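Local atomic coordinates of lumazine protein (Photobacterium kishitanii, PDB entry 3A3B), a protein that probably serves as an antenna in bacterial bioluminescence, shifting luciferase emission to shorter wavelength, and here carries bound FMN. Residues Val41-Gly46 / Asn82-Pro87; Cys47-Val52 / Phe61-Ala66; Lys103-Val108 / Gly175-Val180. One frame throughout, in Å; residues are numbered along the deposited sequence.

Contact 1 of 3, residues Val41-Gly46 / Asn82-Pro87; sequences VMLVNG and NLEVRP. With FMN (flavin mononucleotide), chain C.
Asn45 and Asn82 meet with their side-chain amide planes at right angles. Asn45 OD1 takes the backbone N-H of Asn82 at 3.0 Å, a straight bond (172° at the hydrogen) whose donor sits well above the Asn45 amide plane; the Asn45 backbone N returns a bond to Asn82 O. The Asn82 amide itself is engaged elsewhere, OD1 with Asn168 N and ND2 with Asn141 O. At the far end the Arg86 guanidinium has water 1 at its edge, in plane, 2.9 Å from NH1, and that water also accepts from Val41 N. Water 2 joins Val41 O to Arg86 N, bridging the two segments where their backbones have drawn apart. Between these ends, strands 41-44 and 80-84 pair antiparallel in the first six-stranded barrel: Leu43 and Glu84 form the hydrogen-bonded pair, Leu43 N to Glu84 O being 2.8 Å. Their side chains run alongside each other, the Glu84 carboxylate going on to Lys3 N and Gly4 N. On the opposite face Val44 CG2 packs on Leu83 CD2 at 4.2 Å. The bend of Met42 at chi3 (-70°) brings CE to 3.9 Å from Val85 CG2, while Val41 CG1 lies 3.6 Å from FMN C7M.

Contact 2 of 3, residues Cys47-Val52 / Phe61-Ala66; sequences CSLTVV and FDIDQA. With FMN (flavin mononucleotide), chain C.
Phe61 and Leu49 bury the most surface here, and their side chains cross at about a right angle. Phe61 CD1 comes to 3.6 Å from Leu49 CB, and the next ring carbon, CE1, packs equally close to Val51 CG2. The ring thus spans two alternate residues of strand 47-55, with the backbone N of Thr50 lying in plane at its edge. Ile26 and Val44 add further packing around it inside the barrel.

Leu49 divides its two methyls between protein and flavin. Its CG stands anti to the carbonyl carbon (chi1 -62°), which carries the branch toward 61-66, and chi2 of 176° then sends CD1 to Ile63 CD1 at 3.5 Å, whereas CD2 lies the same distance from FMN N3. Val52, third in buried area, sets both methyls against Asp62: CG1 is 3.7 Å from OD2, while the other carboxylate oxygen, OD1, makes a salt bridge with Arg23.

No direct hydrogen bond joins 47-52 to 61-66. The strands splay apart in this hairpin of the lumazine-binding barrel, and the edge of the flavin enters the gap. Thr50 N donates to FMN O4 at 2.9 Å from one strand; on the other strand Asp62 O accepts from FMN N3 at 2.9 Å, with 169° at the hydrogen. Water 4 lies between Thr50 O, Asp62 N and FMN O4. Beyond the second strand, Asp64 N and Ala66 N both donate to FMN O2, the latter at 2.8 Å.

The pyrimidine end of the flavin is therefore read mostly by backbone groups, two N-H groups on O2, one on O4 and a C=O for N3. That matches the recognition of riboflavin and 6,7-dimethyl-8-ribityllumazine at this site, since both present the same pyrimidinedione edge.

Contact 3 of 3, residues Lys103-Val108 / Gly175-Val180; sequences KGVATV and GSDVNV
Val180 O is gripped by two successive amides, Lys103 N at 2.8 Å, nearly in line with the carbonyl, and, weakly, Gly104 N at 3.3 Å. Because both residues face Val180, the chain forms a classic beta bulge where strand 104-113 begins. Val180 N answers with a straight bond to Gly104 O (174° at the hydrogen). Val180 CG1 presses against the Gly104 carbonyl and also reaches Ala106 CB at 3.8 Å; Val178 CG2 touches the same methyl. These apolar side chains share one face, where Ile122 and Ile140 from neighbouring strands join the packing. Strands 104-113 and 177-182 are the first and last of the second six-stranded barrel, so their pairing closes it. On the other face Thr107 and Asp177 lie side by side, and Thr107 OG1 donates to Asp177 OD1 at 2.6 Å, meeting the syn side but 33° out of the carboxylate plane. OG1 is set anti to the carbonyl carbon (chi1 -54°), on the side of Asp177, while Val105 CG1 packs against Asp177 CB at 3.8 Å. Asn179 OD1, on this face too, bonds Thr71 N. Just ahead of strand 177-182, Ser176 O accepts from Val108 N at 2.7 Å and Gly175 N bonds Val108 O.

In the fold
Contacts 1 and 2 belong to one six-stranded antiparallel barrel, contact 3 to the second, each with strand order 1-2-5-4-3-6, consistent with the two lumazine-binding repeats. Contact 2 is nested within the loop that contact 1 closes; their centres are about 11 Å apart, strands 41-44 and 47-55 are neighbours, and Met42 N probably bonds Leu49 O. Both touch FMN. Contact 3 follows in the chain, its centre about 17 Å from that of contact 1 and 18 Å from that of contact 2. A probable bond of Asn45 O with Asn179 ND2 ties the barrels together, and Ile102 N, just before contact 3, also binds FMN, so the second repeat helps complete the site in the first barrel.

Contact 1 of 3, residues Val41-Gly46 / Asn82-Pro87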
loop_
_atom_site.group_PDB
_atom_site.type_symbol
_atom_site.label_atom_id
_atom_site.label_comp_id
_atom_site.label_asym_id
_atom_site.label_seq_id
_atom_site.Cartn_x
_atom_site.Cartn_y
_atom_site.Cartn_z
ATOM N N VAL A 41 -5.868 -14.749 0.987
ATOM C CA VAL A 41 -5.808 -13.593 0.115
ATOM C C VAL A 41 -5.960 -12.350 0.981
ATOM O O VAL A 41 -6.979 -12.181 1.644
ATOM C CB VAL A 41 -6.924 -13.628 -0.936
ATOM C CG1 VAL A 41 -6.851 -12.414 -1.792
ATOM C CG2 VAL A 41 -6.816 -14.949 -1.772
ATOM N N MET A 42 -4.933 -11.494 1.010
ATOM C CA MET A 42 -4.954 -10.337 1.920
ATOM C C MET A 42 -4.401 -9.124 1.192
ATOM O O MET A 42 -3.987 -9.251 0.055
ATOM C CB MET A 42 -4.149 -10.673 3.181
ATOM C CG MET A 42 -2.672 -10.898 2.905
ATOM S SD MET A 42 -1.789 -11.178 4.428
ATOM C CE MET A 42 -1.845 -9.538 5.196
ATOM N N LEU A 43 -4.383 -7.952 1.829
ATOM C CA LEU A 43 -3.834 -6.775 1.165
ATOM C C LEU A 43 -2.421 -6.482 1.612
ATOM O O LEU A 43 -2.124 -6.414 2.815
ATOM C CB LEU A 43 -4.732 -5.525 1.360
ATOM C CG LEU A 43 -6.140 -5.567 0.715
ATOM C CD1 LEU A 43 -6.722 -4.139 0.692
ATOM C CD2 LEU A 43 -6.134 -6.081 -0.727
ATOM N N VAL A 44 -1.530 -6.305 0.637
ATOM C CA VAL A 44 -0.176 -5.855 0.929
ATOM C C VAL A 44 0.041 -4.559 0.123
ATOM O O VAL A 44 0.013 -4.575 -1.104
ATOM C CB VAL A 44 0.926 -6.879 0.509
ATOM C CG1 VAL A 44 2.311 -6.330 0.894
ATOM C CG2 VAL A 44 0.680 -8.334 1.157
ATOM N N ASN A 45 0.332 -3.469 0.817
ATOM C CA ASN A 45 0.289 -2.133 0.205
ATOM C C ASN A 45 -0.974 -1.933 -0.650
ATOM O O ASN A 45 -0.919 -1.311 -1.723
ATOM C CB ASN A 45 1.563 -1.837 -0.603
ATOM C CG ASN A 45 2.765 -1.519 0.286
ATOM O OD1 ASN A 45 2.629 -1.082 1.433
ATOM N ND2 ASN A 45 3.949 -1.720 -0.255
ATOM N N GLY A 46 -2.114 -2.449 -0.147
ATOM C CA GLY A 46 -3.393 -2.262 -0.792
ATOM C C GLY A 46 -3.628 -3.236 -1.946
ATOM O O GLY A 46 -4.653 -3.170 -2.585
ATOM N N ASN A 82 2.339 -2.190 4.207
ATOM C CA ASN A 82 1.103 -2.176 4.982
ATOM C C ASN A 82 0.390 -3.490 4.831
ATOM O O ASN A 82 0.370 -4.061 3.749
ATOM C CB ASN A 82 0.212 -1.082 4.447
ATOM C CG ASN A 82 0.760 0.277 4.716
ATOM O OD1 ASN A 82 1.491 0.455 5.694
ATOM N ND2 ASN A 82 0.413 1.273 3.859
ATOM N N LEU A 83 -0.190 -3.976 5.914
ATOM C CA LEU A 83 -0.916 -5.242 5.860
ATOM C C LEU A 83 -2.339 -5.097 6.302
ATOM O O LEU A 83 -2.610 -4.378 7.277
ATOM C CB LEU A 83 -0.205 -6.264 6.722
ATOM C CG LEU A 83 1.305 -6.485 6.495
ATOM C CD1 LEU A 83 1.876 -7.338 7.694
ATOM C CD2 LEU A 83 1.531 -7.256 5.163
ATOM N N GLU A 84 -3.252 -5.793 5.616
ATOM C CA GLU A 84 -4.612 -5.882 6.058
ATOM C C GLU A 84 -5.217 -7.247 5.645
ATOM O O GLU A 84 -5.211 -7.622 4.463
ATOM C CB GLU A 84 -5.472 -4.754 5.485
ATOM C CG GLU A 84 -6.907 -4.844 6.029
ATOM C CD GLU A 84 -7.907 -3.847 5.485
ATOM O OE1 GLU A 84 -7.609 -3.028 4.571
ATOM O OE2 GLU A 84 -9.050 -3.915 5.982
ATOM N N VAL A 85 -5.729 -7.958 6.645
ATOM C CA VAL A 85 -6.435 -9.243 6.469
ATOM C C VAL A 85 -7.932 -8.917 6.269
ATOM O O VAL A 85 -8.442 -7.958 6.850
ATOM C CB VAL A 85 -6.145 -10.191 7.668
ATOM C CG1 VAL A 85 -6.861 -11.554 7.557
ATOM C CG2 VAL A 85 -4.661 -10.447 7.731
ATOM N N ARG A 86 -8.600 -9.677 5.404
ATOM C CA ARG A 86 -9.982 -9.374 4.996
ATOM C C ARG A 86 -10.893 -9.513 6.196
ATOM O O ARG A 86 -10.793 -10.523 6.921
ATOM C CB ARG A 86 -10.406 -10.347 3.886
ATOM C CG ARG A 86 -11.712 -10.054 3.159
ATOM C CD ARG A 86 -11.865 -10.988 1.970
ATOM N NE ARG A 86 -11.210 -12.299 2.179
ATOM C CZ ARG A 86 -11.699 -13.286 2.942
ATOM N NH1 ARG A 86 -11.023 -14.428 3.058
ATOM N NH2 ARG A 86 -12.854 -13.135 3.595
ATOM N N PRO A 87 -11.797 -8.526 6.400
ATOM C CA PRO A 87 -12.821 -8.740 7.424
ATOM C C PRO A 87 -13.806 -9.812 6.886
ATOM O O PRO A 87 -14.347 -10.634 7.655
ATOM C CB PRO A 87 -13.492 -7.353 7.547
ATOM C CG PRO A 87 -13.325 -6.718 6.169
ATOM C CD PRO A 87 -11.979 -7.245 5.677
HETATM N N1 FMN C . -1.309 -10.924 -8.088
HETATM C C2 FMN C . -0.059 -11.385 -7.889
HETATM O O2 FMN C . 0.860 -10.916 -8.526
HETATM N N3 FMN C . 0.150 -12.392 -6.974
HETATM C C4 FMN C . -0.885 -12.899 -6.236
HETATM O O4 FMN C . -0.591 -13.597 -5.253
HETATM C C4A FMN C . -2.168 -12.424 -6.453
HETATM N N5 FMN C . -3.269 -12.915 -5.789
HETATM C C5A FMN C . -4.520 -12.366 -6.045
HETATM C C6 FMN C . -5.622 -12.874 -5.381
HETATM C C7 FMN C . -6.914 -12.403 -5.589
HETATM C C7M FMN C . -8.085 -13.230 -5.091
HETATM C C8 FMN C . -7.102 -11.394 -6.526
HETATM C C8M FMN C . -8.511 -10.950 -6.839
HETATM C C9 FMN C . -6.000 -10.867 -7.231
HETATM C C9A FMN C . -4.694 -11.356 -6.980
HETATM N N10 FMN C . -3.603 -10.897 -7.667
HETATM C C10 FMN C . -2.365 -11.415 -7.397
HETATM C "C1'" FMN C . -3.693 -9.803 -8.711
HETATM C "C2'" FMN C . -3.356 -8.403 -8.142
HETATM O "O2'" FMN C . -4.243 -8.059 -7.101
HETATM C "C3'" FMN C . -3.545 -7.413 -9.292
HETATM O "O3'" FMN C . -2.664 -7.832 -10.314
HETATM C "C4'" FMN C . -3.277 -5.930 -8.952
HETATM O "O4'" FMN C . -4.003 -5.494 -7.851
HETATM C "C5'" FMN C . -4.127 -5.087 -9.883
HETATM O "O5'" FMN C . -3.407 -4.811 -10.997
HETATM P P FMN C . -3.878 -5.347 -12.474
HETATM O O1P FMN C . -2.977 -4.449 -13.286
HETATM O O2P FMN C . -5.362 -5.201 -12.792
HETATM O O3P FMN C . -3.486 -6.811 -12.583
HETATM O O HOH W 1 -8.551 -15.540 2.107
HETATM O O HOH W 2 -7.330 -11.838 4.451
HETATM O O HOH W 3 -2.618 -3.110 2.761
#

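Contact 2 of 3, residues Cys47-Val52 / Phe61-Ala66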
loop_
_atom_site.group_PDB
_atom_site.type_symbol
_atom_site.label_atom_id
_atom_site.label_comp_id
_atom_site.label_asym_id
_atom_site.label_seq_id
_atom_site.Cartn_x
_atom_site.Cartn_y
_atom_site.Cartn_z
ATOM N N CYS A 47 -2.683 -4.144 -2.210
ATOM C CA CYS A 47 -2.816 -5.065 -3.351
ATOM C C CYS A 47 -3.213 -6.493 -2.890
ATOM O O CYS A 47 -2.579 -7.040 -1.954
ATOM C CB CYS A 47 -1.493 -5.072 -4.161
ATOM S SG CYS A 47 -1.430 -6.260 -5.555
ATOM N N SER A 48 -4.248 -7.090 -3.507
ATOM C CA SER A 48 -4.594 -8.488 -3.203
ATOM C C SER A 48 -3.490 -9.391 -3.693
ATOM O O SER A 48 -3.147 -9.412 -4.908
ATOM C CB SER A 48 -5.897 -8.940 -3.868
ATOM O OG SER A 48 -6.984 -8.283 -3.272
ATOM N N LEU A 49 -2.967 -10.165 -2.746
ATOM C CA LEU A 49 -1.961 -11.166 -3.018
ATOM C C LEU A 49 -2.265 -12.375 -2.168
ATOM O O LEU A 49 -2.831 -12.265 -1.058
ATOM C CB LEU A 49 -0.579 -10.674 -2.603
ATOM C CG LEU A 49 0.057 -9.429 -3.247
ATOM C CD1 LEU A 49 1.359 -9.178 -2.533
ATOM C CD2 LEU A 49 0.277 -9.690 -4.751
ATOM N N THR A 50 -1.808 -13.523 -2.648
ATOM C CA THR A 50 -2.075 -14.821 -2.005
ATOM C C THR A 50 -0.874 -15.370 -1.286
ATOM O O THR A 50 0.214 -15.471 -1.869
ATOM C CB THR A 50 -2.518 -15.842 -3.090
ATOM O OG1 THR A 50 -3.577 -15.251 -3.856
ATOM C CG2 THR A 50 -3.002 -17.123 -2.468
ATOM N N VAL A 51 -1.062 -15.740 -0.012
ATOM C CA VAL A 51 0.023 -16.337 0.747
ATOM C C VAL A 51 0.401 -17.716 0.135
ATOM O O VAL A 51 -0.439 -18.631 0.065
ATOM C CB VAL A 51 -0.373 -16.529 2.231
ATOM C CG1 VAL A 51 0.774 -17.207 2.994
ATOM C CG2 VAL A 51 -0.749 -15.155 2.922
ATOM N N VAL A 52 1.643 -17.867 -0.309
ATOM C CA VAL A 52 2.070 -19.157 -0.897
ATOM C C VAL A 52 2.835 -20.031 0.098
ATOM O O VAL A 52 2.908 -21.237 -0.046
ATOM C CB VAL A 52 2.907 -18.940 -2.206
ATOM C CG1 VAL A 52 2.116 -18.085 -3.141
ATOM C CG2 VAL A 52 4.206 -18.279 -1.920
ATOM N N PHE A 61 4.840 -14.320 -0.708
ATOM C CA PHE A 61 3.843 -14.019 -1.754
ATOM C C PHE A 61 4.614 -14.075 -3.044
ATOM O O PHE A 61 5.742 -13.727 -3.054
ATOM C CB PHE A 61 3.336 -12.583 -1.567
ATOM C CG PHE A 61 2.611 -12.368 -0.283
ATOM C CD1 PHE A 61 1.212 -12.600 -0.213
ATOM C CD2 PHE A 61 3.304 -11.913 0.862
ATOM C CE1 PHE A 61 0.497 -12.411 0.994
ATOM C CE2 PHE A 61 2.618 -11.728 2.079
ATOM C CZ PHE A 61 1.217 -11.967 2.143
ATOM N N ASP A 62 4.015 -14.552 -4.118
ATOM C CA ASP A 62 4.656 -14.479 -5.447
ATOM C C ASP A 62 4.039 -13.305 -6.174
ATOM O O ASP A 62 2.847 -13.233 -6.303
ATOM C CB ASP A 62 4.400 -15.748 -6.274
ATOM C CG ASP A 62 5.269 -16.910 -5.844
ATOM O OD1 ASP A 62 6.480 -16.725 -5.599
ATOM O OD2 ASP A 62 4.732 -18.023 -5.777
ATOM N N ILE A 63 4.857 -12.370 -6.604
ATOM C CA ILE A 63 4.322 -11.240 -7.350
ATOM C C ILE A 63 4.569 -11.574 -8.796
ATOM O O ILE A 63 5.716 -11.602 -9.239
ATOM C CB ILE A 63 5.068 -9.883 -7.059
ATOM C CG1 ILE A 63 5.312 -9.624 -5.546
ATOM C CG2 ILE A 63 4.326 -8.707 -7.770
ATOM C CD1 ILE A 63 4.094 -9.733 -4.724
ATOM N N ASP A 64 3.513 -11.847 -9.517
ATOM C CA ASP A 64 3.647 -12.172 -10.927
ATOM C C ASP A 64 2.566 -11.429 -11.728
ATOM O O ASP A 64 2.899 -10.512 -12.442
ATOM C CB ASP A 64 3.633 -13.691 -11.149
ATOM C CG ASP A 64 2.704 -14.418 -10.196
ATOM O OD1 ASP A 64 1.615 -13.885 -9.899
ATOM O OD2 ASP A 64 3.085 -15.526 -9.729
ATOM N N GLN A 65 1.290 -11.784 -11.567
ATOM C CA GLN A 65 0.204 -11.004 -12.148
ATOM C C GLN A 65 0.256 -9.493 -11.844
ATOM O O GLN A 65 -0.109 -8.674 -12.692
ATOM C CB GLN A 65 -1.135 -11.563 -11.681
ATOM C CG GLN A 65 -2.337 -10.795 -12.158
ATOM C CD GLN A 65 -3.650 -11.429 -11.738
ATOM O OE1 GLN A 65 -3.693 -12.384 -10.932
ATOM N NE2 GLN A 65 -4.741 -10.905 -12.287
ATOM N N ALA A 66 0.706 -9.120 -10.646
ATOM C CA ALA A 66 0.739 -7.696 -10.232
ATOM C C ALA A 66 2.043 -6.980 -10.590
ATOM O O ALA A 66 2.189 -5.771 -10.347
ATOM C CB ALA A 66 0.476 -7.598 -8.692
HETATM N N1 FMN C . -1.309 -10.924 -8.088
HETATM C C2 FMN C . -0.059 -11.385 -7.889
HETATM O O2 FMN C . 0.860 -10.916 -8.526
HETATM N N3 FMN C . 0.150 -12.392 -6.974
HETATM C C4 FMN C . -0.885 -12.899 -6.236
HETATM O O4 FMN C . -0.591 -13.597 -5.253
HETATM C C4A FMN C . -2.168 -12.424 -6.453
HETATM N N5 FMN C . -3.269 -12.915 -5.789
HETATM C C5A FMN C . -4.520 -12.366 -6.045
HETATM C C6 FMN C . -5.622 -12.874 -5.381
HETATM C C7 FMN C . -6.914 -12.403 -5.589
HETATM C C7M FMN C . -8.085 -13.230 -5.091
HETATM C C8 FMN C . -7.102 -11.394 -6.526
HETATM C C8M FMN C . -8.511 -10.950 -6.839
HETATM C C9 FMN C . -6.000 -10.867 -7.231
HETATM C C9A FMN C . -4.694 -11.356 -6.980
HETATM N N10 FMN C . -3.603 -10.897 -7.667
HETATM C C10 FMN C . -2.365 -11.415 -7.397
HETATM C "C1'" FMN C . -3.693 -9.803 -8.711
HETATM C "C2'" FMN C . -3.356 -8.403 -8.142
HETATM O "O2'" FMN C . -4.243 -8.059 -7.101
HETATM C "C3'" FMN C . -3.545 -7.413 -9.292
HETATM O "O3'" FMN C . -2.664 -7.832 -10.314
HETATM C "C4'" FMN C . -3.277 -5.930 -8.952
HETATM O "O4'" FMN C . -4.003 -5.494 -7.851
HETATM C "C5'" FMN C . -4.127 -5.087 -9.883
HETATM O "O5'" FMN C . -3.407 -4.811 -10.997
HETATM P P FMN C . -3.878 -5.347 -12.474
HETATM O O1P FMN C . -2.977 -4.449 -13.286
HETATM O O2P FMN C . -5.362 -5.201 -12.792
HETATM O O3P FMN C . -3.486 -6.811 -12.583
HETATM O O HOH W 4 1.275 -14.946 -4.182
#

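Contact 3 of 3, residues Lys103-Val108 / Gly175-Val180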
loop_
_atom_site.group_PDB
_atom_site.type_symbol
_atom_site.label_atom_id
_atom_site.label_comp_id
_atom_site.label_asym_id
_atom_site.label_seq_id
_atom_site.Cartn_x
_atom_site.Cartn_y
_atom_site.Cartn_z
ATOM N N LYS A 103 -5.118 0.325 -9.256
ATOM C CA LYS A 103 -5.497 0.974 -10.508
ATOM C C LYS A 103 -4.356 1.731 -11.156
ATOM O O LYS A 103 -4.376 1.956 -12.375
ATOM C CB LYS A 103 -6.636 1.921 -10.242
ATOM C CG LYS A 103 -7.836 1.241 -9.617
ATOM C CD LYS A 103 -8.489 0.143 -10.482
ATOM C CE LYS A 103 -9.853 -0.195 -9.880
ATOM N NZ LYS A 103 -10.360 -1.587 -10.209
ATOM N N GLY A 104 -3.374 2.142 -10.354
ATOM C CA GLY A 104 -2.124 2.683 -10.893
ATOM C C GLY A 104 -1.009 2.820 -9.877
ATOM O O GLY A 104 -1.185 2.574 -8.698
ATOM N N VAL A 105 0.147 3.229 -10.342
ATOM C CA VAL A 105 1.287 3.508 -9.480
ATOM C C VAL A 105 1.453 5.024 -9.596
ATOM O O VAL A 105 1.549 5.546 -10.719
ATOM C CB VAL A 105 2.524 2.735 -9.966
ATOM C CG1 VAL A 105 3.806 3.210 -9.322
ATOM C CG2 VAL A 105 2.339 1.239 -9.742
ATOM N N ALA A 106 1.404 5.722 -8.458
ATOM C CA ALA A 106 1.521 7.148 -8.433
ATOM C C ALA A 106 2.847 7.434 -7.763
ATOM O O ALA A 106 3.476 6.520 -7.255
ATOM C CB ALA A 106 0.384 7.741 -7.670
ATOM N N THR A 107 3.309 8.667 -7.829
ATOM C CA THR A 107 4.586 9.032 -7.213
ATOM C C THR A 107 4.415 10.176 -6.230
ATOM O O THR A 107 3.784 11.201 -6.536
ATOM C CB THR A 107 5.623 9.388 -8.289
ATOM O OG1 THR A 107 5.703 8.297 -9.211
ATOM C CG2 THR A 107 6.995 9.596 -7.683
ATOM N N VAL A 108 4.944 10.006 -5.025
ATOM C CA VAL A 108 4.884 11.109 -4.043
ATOM C C VAL A 108 5.602 12.360 -4.582
ATOM O O VAL A 108 6.752 12.282 -4.995
ATOM C CB VAL A 108 5.489 10.691 -2.656
ATOM C CG1 VAL A 108 5.573 11.898 -1.765
ATOM C CG2 VAL A 108 4.625 9.605 -2.015
ATOM N N GLY A 175 9.431 11.049 -4.581
ATOM C CA GLY A 175 9.942 10.043 -5.496
ATOM C C GLY A 175 9.566 8.628 -5.111
ATOM O O GLY A 175 9.730 7.691 -5.905
ATOM N N SER A 176 9.053 8.466 -3.892
ATOM C CA SER A 176 8.431 7.215 -3.496
ATOM C C SER A 176 7.246 6.907 -4.428
ATOM O O SER A 176 6.381 7.753 -4.665
ATOM C CB SER A 176 7.917 7.300 -2.041
ATOM O OG SER A 176 8.989 7.263 -1.095
ATOM N N ASP A 177 7.227 5.708 -4.970
ATOM C CA ASP A 177 6.073 5.284 -5.735
ATOM C C ASP A 177 5.119 4.596 -4.751
ATOM O O ASP A 177 5.562 4.038 -3.761
ATOM C CB ASP A 177 6.490 4.336 -6.841
ATOM C CG ASP A 177 7.138 5.061 -8.036
ATOM O OD1 ASP A 177 7.029 6.305 -8.168
ATOM O OD2 ASP A 177 7.737 4.344 -8.848
ATOM N N VAL A 178 3.825 4.662 -5.036
ATOM C CA VAL A 178 2.776 4.113 -4.196
ATOM C C VAL A 178 1.746 3.429 -5.084
ATOM O O VAL A 178 1.577 3.807 -6.245
ATOM C CB VAL A 178 2.058 5.209 -3.326
ATOM C CG1 VAL A 178 3.049 5.882 -2.390
ATOM C CG2 VAL A 178 1.345 6.297 -4.161
ATOM N N ASN A 179 1.075 2.408 -4.555
ATOM C CA ASN A 179 -0.063 1.820 -5.235
ATOM C C ASN A 179 -1.304 2.644 -4.959
ATOM O O ASN A 179 -1.632 2.908 -3.799
ATOM C CB ASN A 179 -0.277 0.406 -4.673
ATOM C CG ASN A 179 0.892 -0.471 -4.917
ATOM O OD1 ASN A 179 1.559 -0.326 -5.955
ATOM N ND2 ASN A 179 1.184 -1.394 -3.972
ATOM N N VAL A 180 -2.037 3.013 -5.992
ATOM C CA VAL A 180 -3.304 3.743 -5.795
ATOM C C VAL A 180 -4.513 2.899 -6.215
ATOM O O VAL A 180 -4.467 2.190 -7.228
ATOM C CB VAL A 180 -3.297 5.177 -6.437
ATOM C CG1 VAL A 180 -2.516 5.235 -7.710
ATOM C CG2 VAL A 180 -4.734 5.727 -6.621
#